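Local coordinates for hydrogenase expression protein (Thiobacillus denitrificans, PDB 3SB1) that is of unknown function but probably takes part in the expression or maturation of hydrogenase, at residues L47-E52 and S72-T77; E55-L60 and P111-I116; S103-T108 and P136-S141. All coordinates share one frame; numbering follows the deposited sequence. Where two conformers were deposited one is given.

Contact 1 (L47-E52 and S72-T77); sequences LPLLRE and SALPLT
Leu49, near the start of helix 48-63, meets Leu74 and Leu76, two leucines of the loop between strand 67-69 and helix 78-88. The side chains approach tip to tip, so the backbones stay well apart, with the CA atoms of Leu49 and Leu74 10.5 Å from each other. Along Leu49 the gap closes step by step. CB is still 6.0 Å from Leu74 CD1, and CG, set anti to the carbonyl carbon and beside the backbone N (chi1 -71°), comes within 4.6 Å of the same Leu74 CD1. The fork does the touching. Leu49 CD2 lies 3.9 Å from Leu74 CD1, while Leu49 CD1 faces two methyls, Leu74 CD1 at 4.1 Å and Leu76 CD1 at 4.2 Å. Between the two loop leucines Pro75 is the centre of an inverse gamma turn, with a weak hydrogen bond of 2.9 Å from Leu76 N to Leu74 O. Both point CB toward the helix; Leu49 is buried, whereas they are partly exposed. Ile69 also packs on Leu49 and Leu74, and Leu71 on Leu49 and Leu76; Leu84 of helix 78-88 touches Leu49. Just after the leucines, Thr77 takes the N-cap position of helix 78-88; its side chain caps a backbone N, and its own N bonds to Asp80 OD2, a pattern consistent with a capping box. Leu47 and Leu50 turn another way and pack on Leu160 of the second subunit. This is apolar helix-to-loop packing in an alpha+beta fold, joining the start of helix 48-63 to the connection from strand 67-69 into helix 78-88.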
loop_
_atom_site.group_PDB
_atom_site.type_symbol
_atom_site.label_atom_id
_atom_site.label_comp_id
_atom_site.label_asym_id
_atom_site.label_seq_id
_atom_site.Cartn_x
_atom_site.Cartn_y
_atom_site.Cartn_z
ATOM N N LEU A 47 24.932 -11.948 0.089
ATOM C CA LEU A 47 24.897 -12.084 -1.394
ATOM C C LEU A 47 24.026 -13.241 -1.914
ATOM O O LEU A 47 23.348 -13.109 -2.936
ATOM C CB LEU A 47 26.316 -12.117 -1.983
ATOM C CG LEU A 47 26.459 -12.169 -3.509
ATOM C CD1 LEU A 47 25.605 -11.117 -4.247
ATOM C CD2 LEU A 47 27.951 -12.007 -3.821
ATOM N N PRO A 48 23.992 -14.379 -1.206
ATOM C CA PRO A 48 23.088 -15.431 -1.690
ATOM C C PRO A 48 21.617 -15.082 -1.709
ATOM O O PRO A 48 20.797 -15.757 -2.339
ATOM C CB PRO A 48 23.329 -16.575 -0.696
ATOM C CG PRO A 48 24.714 -16.406 -0.300
ATOM C CD PRO A 48 24.932 -14.908 -0.196
ATOM N N LEU A 49 21.271 -14.049 -0.968
ATOM C CA LEU A 49 19.890 -13.629 -0.900
ATOM C C LEU A 49 19.368 -13.086 -2.214
ATOM O O LEU A 49 18.163 -13.169 -2.468
ATOM C CB LEU A 49 19.688 -12.619 0.189
ATOM C CG LEU A 49 19.792 -13.174 1.593
ATOM C CD1 LEU A 49 19.581 -12.021 2.598
ATOM C CD2 LEU A 49 18.795 -14.283 1.906
ATOM N N LEU A 50 20.245 -12.579 -3.086
ATOM C CA LEU A 50 19.702 -12.112 -4.364
ATOM C C LEU A 50 19.170 -13.326 -5.157
ATOM O O LEU A 50 18.127 -13.239 -5.810
ATOM C CB LEU A 50 20.702 -11.305 -5.174
ATOM C CG LEU A 50 21.220 -10.032 -4.510
ATOM C CD1 LEU A 50 22.302 -9.384 -5.427
ATOM C CD2 LEU A 50 20.092 -9.070 -4.094
ATOM N N ARG A 51 19.896 -14.444 -5.135
ATOM C CA ARG A 51 19.458 -15.629 -5.841
ATOM C C ARG A 51 18.149 -16.142 -5.254
ATOM O O ARG A 51 17.247 -16.590 -5.987
ATOM C CB ARG A 51 20.545 -16.714 -5.784
ATOM C CG ARG A 51 20.186 -18.053 -6.420
ATOM C CD ARG A 51 21.364 -19.010 -6.290
ATOM N NE ARG A 51 21.154 -20.300 -6.955
ATOM C CZ ARG A 51 20.678 -21.398 -6.360
ATOM N NH1 ARG A 51 20.551 -22.530 -7.053
ATOM N NH2 ARG A 51 20.340 -21.382 -5.072
ATOM N N GLU A 52 18.022 -16.064 -3.942
ATOM C CA GLU A 52 16.804 -16.513 -3.296
ATOM C C GLU A 52 15.644 -15.667 -3.738
ATOM O O GLU A 52 14.570 -16.185 -4.022
ATOM C CB GLU A 52 16.942 -16.503 -1.777
ATOM C CG GLU A 52 15.715 -17.032 -1.096
ATOM C CD GLU A 52 15.879 -17.311 0.382
ATOM O OE1 GLU A 52 16.992 -17.114 0.927
ATOM O OE2 GLU A 52 14.859 -17.738 0.993
ATOM N N SER A 72 15.479 -11.157 10.022
ATOM C CA SER A 72 15.822 -11.113 11.444
ATOM C C SER A 72 16.394 -12.424 11.934
ATOM O O SER A 72 17.213 -12.463 12.855
ATOM C CB SER A 72 14.573 -10.795 12.252
ATOM O OG SER A 72 14.177 -9.468 11.989
ATOM N N ALA A 73 15.931 -13.505 11.325
ATOM C CA ALA A 73 16.339 -14.852 11.732
ATOM C C ALA A 73 17.680 -15.307 11.129
ATOM O O ALA A 73 18.249 -16.339 11.552
ATOM C CB ALA A 73 15.231 -15.867 11.409
ATOM N N LEU A 74 18.210 -14.556 10.161
ATOM C CA LEU A 74 19.469 -14.923 9.469
ATOM C C LEU A 74 20.669 -14.393 10.196
ATOM O O LEU A 74 20.592 -13.355 10.849
ATOM C CB LEU A 74 19.475 -14.404 8.018
ATOM C CG LEU A 74 18.333 -14.919 7.156
ATOM C CD1 LEU A 74 18.304 -14.269 5.774
ATOM C CD2 LEU A 74 18.339 -16.469 7.025
ATOM N N PRO A 75 21.814 -15.061 10.030
ATOM C CA PRO A 75 23.047 -14.648 10.717
ATOM C C PRO A 75 23.781 -13.524 9.946
ATOM O O PRO A 75 24.968 -13.631 9.663
ATOM C CB PRO A 75 23.854 -15.942 10.759
ATOM C CG PRO A 75 23.476 -16.622 9.523
ATOM C CD PRO A 75 21.997 -16.331 9.304
ATOM N N LEU A 76 23.062 -12.446 9.660
ATOM C CA LEU A 76 23.594 -11.304 8.931
ATOM C C LEU A 76 24.048 -10.235 9.907
ATOM O O LEU A 76 23.407 -10.016 10.935
ATOM C CB LEU A 76 22.505 -10.704 8.052
ATOM C CG LEU A 76 21.803 -11.562 6.993
ATOM C CD1 LEU A 76 20.471 -10.893 6.520
ATOM C CD2 LEU A 76 22.769 -11.861 5.864
ATOM N N THR A 77 25.133 -9.548 9.571
ATOM C CA THR A 77 25.599 -8.425 10.383
ATOM C C THR A 77 24.806 -7.181 9.958
ATOM O O THR A 77 24.194 -7.139 8.872
ATOM C CB THR A 77 27.092 -8.093 10.121
ATOM O OG1 THR A 77 27.234 -7.593 8.786
ATOM C CG2 THR A 77 28.002 -9.321 10.320
#

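Contact 2 (E55-L60 and P111-I116)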
loop_
_atom_site.group_PDB
_atom_site.type_symbol
_atom_site.label_atom_id
_atom_site.label_comp_id
_atom_site.label_asym_id
_atom_site.label_seq_id
_atom_site.Cartn_x
_atom_site.Cartn_y
_atom_site.Cartn_z
ATOM N N GLU A 55 14.463 -16.581 -7.141
ATOM C CA GLU A 55 13.706 -17.820 -7.136
ATOM C C GLU A 55 12.292 -17.579 -6.610
ATOM O O GLU A 55 11.326 -18.116 -7.175
ATOM C CB GLU A 55 14.376 -18.864 -6.267
ATOM C CG GLU A 55 15.798 -19.287 -6.680
ATOM C CD GLU A 55 16.563 -19.988 -5.527
ATOM O OE1 GLU A 55 16.030 -20.066 -4.381
ATOM O OE2 GLU A 55 17.710 -20.428 -5.762
ATOM N N HIS A 56 12.185 -16.803 -5.543
ATOM C CA HIS A 56 10.842 -16.461 -5.026
ATOM C C HIS A 56 9.998 -15.720 -6.068
ATOM O O HIS A 56 8.766 -15.906 -6.163
ATOM C CB HIS A 56 10.936 -15.696 -3.716
ATOM C CG HIS A 56 11.466 -16.508 -2.605
ATOM N ND1 HIS A 56 11.166 -17.846 -2.484
ATOM C CD2 HIS A 56 12.223 -16.190 -1.537
ATOM C CE1 HIS A 56 11.719 -18.318 -1.379
ATOM N NE2 HIS A 56 12.378 -17.339 -0.796
ATOM N N LEU A 57 10.622 -14.817 -6.842
ATOM C CA LEU A 57 9.933 -14.131 -7.913
ATOM C C LEU A 57 9.398 -15.095 -8.975
ATOM O O LEU A 57 8.238 -14.958 -9.399
ATOM C CB LEU A 57 10.810 -13.062 -8.536
ATOM C CG LEU A 57 11.017 -11.774 -7.764
ATOM C CD1 LEU A 57 12.234 -10.994 -8.308
ATOM C CD2 LEU A 57 9.710 -10.900 -7.781
ATOM N N HIS A 58 10.218 -16.069 -9.369
ATOM C CA HIS A 58 9.787 -17.075 -10.311
ATOM C C HIS A 58 8.553 -17.829 -9.725
ATOM O O HIS A 58 7.585 -18.046 -10.420
ATOM C CB HIS A 58 10.915 -18.035 -10.578
ATOM C CG HIS A 58 10.600 -19.052 -11.622
ATOM N ND1 HIS A 58 10.229 -20.345 -11.312
ATOM C CD2 HIS A 58 10.603 -18.968 -12.970
ATOM C CE1 HIS A 58 10.040 -21.021 -12.434
ATOM N NE2 HIS A 58 10.257 -20.208 -13.453
ATOM N N HIS A 59 8.628 -18.176 -8.438
ATOM C CA HIS A 59 7.573 -18.924 -7.754
ATOM C C HIS A 59 6.270 -18.125 -7.731
ATOM O O HIS A 59 5.183 -18.656 -7.972
ATOM C CB HIS A 59 8.008 -19.276 -6.328
ATOM C CG HIS A 59 7.041 -20.150 -5.605
ATOM N ND1 HIS A 59 6.897 -21.477 -5.918
ATOM C CD2 HIS A 59 6.161 -19.897 -4.610
ATOM C CE1 HIS A 59 5.983 -22.021 -5.132
ATOM N NE2 HIS A 59 5.539 -21.088 -4.315
ATOM N N LEU A 60 6.381 -16.835 -7.431
ATOM C CA LEU A 60 5.225 -15.964 -7.361
ATOM C C LEU A 60 4.565 -15.915 -8.743
ATOM O O LEU A 60 3.345 -16.023 -8.853
ATOM C CB LEU A 60 5.671 -14.570 -6.956
ATOM C CG LEU A 60 4.566 -13.535 -6.898
ATOM C CD1 LEU A 60 3.522 -13.840 -5.869
ATOM C CD2 LEU A 60 5.152 -12.113 -6.675
ATOM N N PRO A 111 10.071 -4.482 -8.709
ATOM C CA PRO A 111 8.651 -4.726 -8.478
ATOM C C PRO A 111 8.399 -6.133 -7.969
ATOM O O PRO A 111 8.995 -7.095 -8.478
ATOM C CB PRO A 111 8.051 -4.570 -9.866
ATOM C CG PRO A 111 8.935 -3.472 -10.474
ATOM C CD PRO A 111 10.305 -3.766 -9.988
ATOM N N GLY A 112 7.521 -6.232 -6.981
ATOM C CA GLY A 112 7.210 -7.519 -6.342
ATOM C C GLY A 112 8.096 -7.857 -5.139
ATOM O O GLY A 112 7.883 -8.872 -4.476
ATOM N N VAL A 113 9.143 -7.063 -4.886
ATOM C CA VAL A 113 10.056 -7.303 -3.766
ATOM C C VAL A 113 9.925 -6.190 -2.782
ATOM O O VAL A 113 10.235 -5.032 -3.101
ATOM C CB VAL A 113 11.504 -7.431 -4.259
ATOM C CG1 VAL A 113 12.462 -7.779 -3.072
ATOM C CG2 VAL A 113 11.645 -8.454 -5.434
ATOM N N TRP A 114 9.426 -6.527 -1.592
ATOM C CA TRP A 114 9.121 -5.568 -0.552
ATOM C C TRP A 114 9.945 -5.758 0.674
ATOM O O TRP A 114 10.168 -6.910 1.082
ATOM C CB TRP A 114 7.604 -5.692 -0.173
ATOM C CG TRP A 114 6.640 -5.584 -1.295
ATOM C CD1 TRP A 114 6.341 -6.551 -2.253
ATOM C CD2 TRP A 114 5.847 -4.434 -1.644
ATOM N NE1 TRP A 114 5.449 -6.048 -3.161
ATOM C CE2 TRP A 114 5.085 -4.772 -2.802
ATOM C CE3 TRP A 114 5.638 -3.212 -1.034
ATOM C CZ2 TRP A 114 4.182 -3.889 -3.351
ATOM C CZ3 TRP A 114 4.716 -2.332 -1.596
ATOM C CH2 TRP A 114 4.052 -2.654 -2.750
ATOM N N TRP A 115 10.338 -4.653 1.311
ATOM C CA TRP A 115 11.147 -4.687 2.564
ATOM C C TRP A 115 10.200 -4.255 3.690
ATOM O O TRP A 115 9.683 -3.138 3.670
ATOM C CB TRP A 115 12.323 -3.734 2.506
ATOM C CG TRP A 115 13.325 -3.941 3.587
ATOM C CD1 TRP A 115 13.208 -3.641 4.909
ATOM C CD2 TRP A 115 14.655 -4.468 3.408
ATOM N NE1 TRP A 115 14.382 -3.999 5.580
ATOM C CE2 TRP A 115 15.285 -4.462 4.663
ATOM C CE3 TRP A 115 15.386 -4.842 2.302
ATOM C CZ2 TRP A 115 16.614 -4.878 4.838
ATOM C CZ3 TRP A 115 16.711 -5.285 2.489
ATOM C CH2 TRP A 115 17.295 -5.284 3.752
ATOM N N ILE A 116 10.004 -5.146 4.653
ATOM C CA ILE A 116 9.079 -4.939 5.739
ATOM C C ILE A 116 9.814 -4.830 7.079
ATOM O O ILE A 116 10.743 -5.608 7.362
ATOM C CB ILE A 116 8.126 -6.153 5.809
ATOM C CG1 ILE A 116 7.612 -6.511 4.389
ATOM C CG2 ILE A 116 7.010 -5.912 6.820
ATOM C CD1 ILE A 116 6.826 -5.436 3.710
#
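Leu57 reaches from helix 48-63 to Val113 and to the turn just before it, a helix laid against the entry of strand 113-119 in an antiparallel sheet. Along the strand segment, Pro111 comes first and contributes its carbonyl: Pro111 O is 3.9 Å from Leu57 CD2, a plain van der Waals approach. Gly112 follows with a positive phi (90°), at which a CB would be pressed against the preceding carbonyl oxygen; it would also stand only 3.3 Å from Leu57 CD2, so the leucine's own position reinforces the need for glycine. The N of Gly112 is held by Glu107 OE2 of the adjoining strand. At Val113 the regular strand begins, and its side chain crosses that of Leu57 at about a right angle. With CG1 anti to the backbone N (chi1 -176°), the other methyl, CG2, is the one offered to the leucine. Around this buried spot, Val132 also touches Leu57 and Ile130 touches Val113, while Val146 of the second subunit packs on Leu57 as well. With an alanine in place of Leu57 the fork is gone, which would probably open a gap beside Val113 CG2 and leave that methyl without its apolar partner. As it stands, Val113 CG2 nestles into that fork, 3.9 Å from both Leu57 CD1 and Leu57 CD2 and 4.1 Å from Leu57 CG.

Contact 3 (S103-T108 and P136-S141); sequences STLDET and PELVKS
Leu105 comes at the CB-CG edge of the pyrrolidine ring of Pro136, while the indole of Trp114 packs against CG and CD of that ring from another direction, roughly at right angles. The leucine and proline side chains slide past each other in opposite directions. Pro136 CG lies 4.2 Å from Leu105 CB, and Pro136 CB lies 3.8 Å from Leu105 CD2. Leu105 CD2 has a second neighbour in Leu138, whose side chain crosses it at about a right angle: this methyl is 3.8 Å from Leu138 CB and 3.9 Å from Leu138 CD1. With CG of Leu105 anti to the carbonyl carbon (chi1 -49°) and chi2 at 89°, CD2 is directed at the loop. The chain after Pro136 curls, with Val139 N bonded to Pro136 O at 3.2 Å, which brings Leu138 round to the same methyl. Leu105 and Pro136 are buried; Leu138 remains exposed. Ile116 and Val95, from the strands flanking 102-107, touch Leu105 too. The contact thus lays the loop after strand 125-132 over strand 102-107 of the antiparallel sheet, shortly before the chain leaves through Ser141, which bonds to Glu107 of the second subunit, into helix 143-157.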
loop_
_atom_site.group_PDB
_atom_site.type_symbol
_atom_site.label_atom_id
_atom_site.label_comp_id
_atom_site.label_asym_id
_atom_site.label_seq_id
_atom_site.Cartn_x
_atom_site.Cartn_y
_atom_site.Cartn_z
ATOM N N SER A 103 4.612 -0.213 11.322
ATOM C CA SER A 103 5.353 -0.940 10.298
ATOM C C SER A 103 5.600 -0.075 9.053
ATOM O O SER A 103 4.856 0.856 8.778
ATOM C CB SER A 103 4.578 -2.152 9.851
ATOM O OG SER A 103 4.250 -2.991 10.925
ATOM N N THR A 104 6.698 -0.356 8.383
ATOM C CA THR A 104 6.989 0.249 7.089
ATOM C C THR A 104 7.052 -0.921 6.115
ATOM O O THR A 104 7.679 -1.917 6.391
ATOM C CB THR A 104 8.279 1.001 7.058
ATOM O OG1 THR A 104 9.324 0.182 7.610
ATOM C CG2 THR A 104 8.143 2.275 7.917
ATOM N N LEU A 105 6.366 -0.789 4.983
ATOM C CA LEU A 105 6.311 -1.800 3.921
ATOM C C LEU A 105 6.721 -1.034 2.702
ATOM O O LEU A 105 5.915 -0.311 2.101
ATOM C CB LEU A 105 4.938 -2.465 3.785
ATOM C CG LEU A 105 4.404 -2.930 5.157
ATOM C CD1 LEU A 105 3.599 -1.819 5.826
ATOM C CD2 LEU A 105 3.553 -4.246 5.102
ATOM N N ASP A 106 7.973 -1.189 2.321
ATOM C CA ASP A 106 8.519 -0.423 1.218
ATOM C C ASP A 106 8.831 -1.296 0.018
ATOM O O ASP A 106 9.580 -2.280 0.128
ATOM C CB ASP A 106 9.793 0.290 1.643
ATOM C CG ASP A 106 9.536 1.368 2.712
ATOM O OD1 ASP A 106 8.478 2.010 2.658
ATOM O OD2 ASP A 106 10.351 1.499 3.645
ATOM N N GLU A 107 8.302 -0.925 -1.125
ATOM C CA GLU A 107 8.662 -1.660 -2.334
ATOM C C GLU A 107 10.123 -1.255 -2.639
ATOM O O GLU A 107 10.516 -0.059 -2.518
ATOM C CB GLU A 107 7.746 -1.310 -3.509
ATOM C CG GLU A 107 7.851 -2.328 -4.626
ATOM C CD GLU A 107 6.739 -2.294 -5.594
ATOM O OE1 GLU A 107 6.104 -1.198 -5.702
ATOM O OE2 GLU A 107 6.496 -3.392 -6.204
ATOM N N THR A 108 10.926 -2.227 -3.007
ATOM C CA THR A 108 12.296 -1.964 -3.448
ATOM C C THR A 108 12.267 -1.503 -4.928
ATOM O O THR A 108 11.214 -1.345 -5.554
ATOM C CB THR A 108 13.194 -3.204 -3.326
ATOM O OG1 THR A 108 12.798 -4.193 -4.287
ATOM C CG2 THR A 108 13.089 -3.765 -1.893
ATOM N N PRO A 136 1.981 -6.486 -0.208
ATOM C CA PRO A 136 2.104 -7.171 1.076
ATOM C C PRO A 136 0.738 -7.443 1.694
ATOM O O PRO A 136 -0.146 -6.570 1.679
ATOM C CB PRO A 136 2.881 -6.196 1.931
ATOM C CG PRO A 136 3.613 -5.315 1.012
ATOM C CD PRO A 136 2.693 -5.196 -0.205
ATOM N N GLU A 137 0.619 -8.609 2.341
ATOM C CA GLU A 137 -0.654 -9.010 2.920
ATOM C C GLU A 137 -1.214 -7.973 3.896
ATOM O O GLU A 137 -2.431 -7.682 3.989
ATOM C CB GLU A 137 -0.467 -10.371 3.658
ATOM C CG GLU A 137 -1.732 -11.014 4.067
ATOM C CD GLU A 137 -2.589 -11.402 2.865
ATOM O OE1 GLU A 137 -2.009 -11.558 1.759
ATOM O OE2 GLU A 137 -3.834 -11.560 3.022
ATOM N N LEU A 138 -0.317 -7.390 4.634
ATOM C CA LEU A 138 -0.715 -6.469 5.678
ATOM C C LEU A 138 -1.429 -5.198 5.275
ATOM O O LEU A 138 -2.117 -4.603 6.113
ATOM C CB LEU A 138 0.528 -6.072 6.482
ATOM C CG LEU A 138 1.100 -7.110 7.441
ATOM C CD1 LEU A 138 2.597 -6.844 7.818
ATOM C CD2 LEU A 138 0.173 -7.199 8.678
ATOM N N VAL A 139 -1.275 -4.759 4.041
ATOM C CA VAL A 139 -1.887 -3.491 3.672
ATOM C C VAL A 139 -3.382 -3.663 3.384
ATOM O O VAL A 139 -4.156 -2.724 3.580
ATOM C CB VAL A 139 -1.186 -2.884 2.461
ATOM C CG1 VAL A 139 -1.441 -3.716 1.209
ATOM C CG2 VAL A 139 -1.655 -1.459 2.226
ATOM N N LYS A 140 -3.788 -4.876 3.026
ATOM C CA LYS A 140 -5.148 -5.133 2.616
ATOM C C LYS A 140 -6.109 -5.065 3.738
ATOM O O LYS A 140 -5.852 -5.616 4.805
ATOM C CB LYS A 140 -5.258 -6.521 1.991
ATOM C CG LYS A 140 -4.555 -6.719 0.702
ATOM C CD LYS A 140 -4.828 -8.142 0.248
ATOM C CE LYS A 140 -4.274 -8.451 -1.086
ATOM N NZ LYS A 140 -4.641 -9.858 -1.449
ATOM N N SER A 141 -7.235 -4.402 3.494
ATOM C CA SER A 141 -8.269 -4.325 4.502
ATOM C C SER A 141 -9.039 -5.669 4.503
ATOM O O SER A 141 -9.536 -6.069 3.482
ATOM C CB SER A 141 -9.285 -3.279 4.075
ATOM O OG SER A 141 -8.688 -2.084 3.548
#

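Contacts 1 and 2 both use helix 48-63, one near its start and the other further along, with centres about 14 Å apart. Contacts 2 and 3, centres about 13 Å apart, meet through neighbouring antiparallel strands, 102-107 and 113-119, where Trp115 N and Asp106 O make a probable hydrogen bond of 2.8 Å. Contacts 1 and 3 do not touch: centres about 20 Å apart, nearest atoms about 9 Å. Along the chain contact 2 interleaves with each of the others, whereas contact 1 closes before contact 3 opens. Together they run from the helix layer through the sheet to the loop that leads into helix 143-157, and residues of all three also touch the second subunit, so the same elements that pack within the chain border the dimer interface.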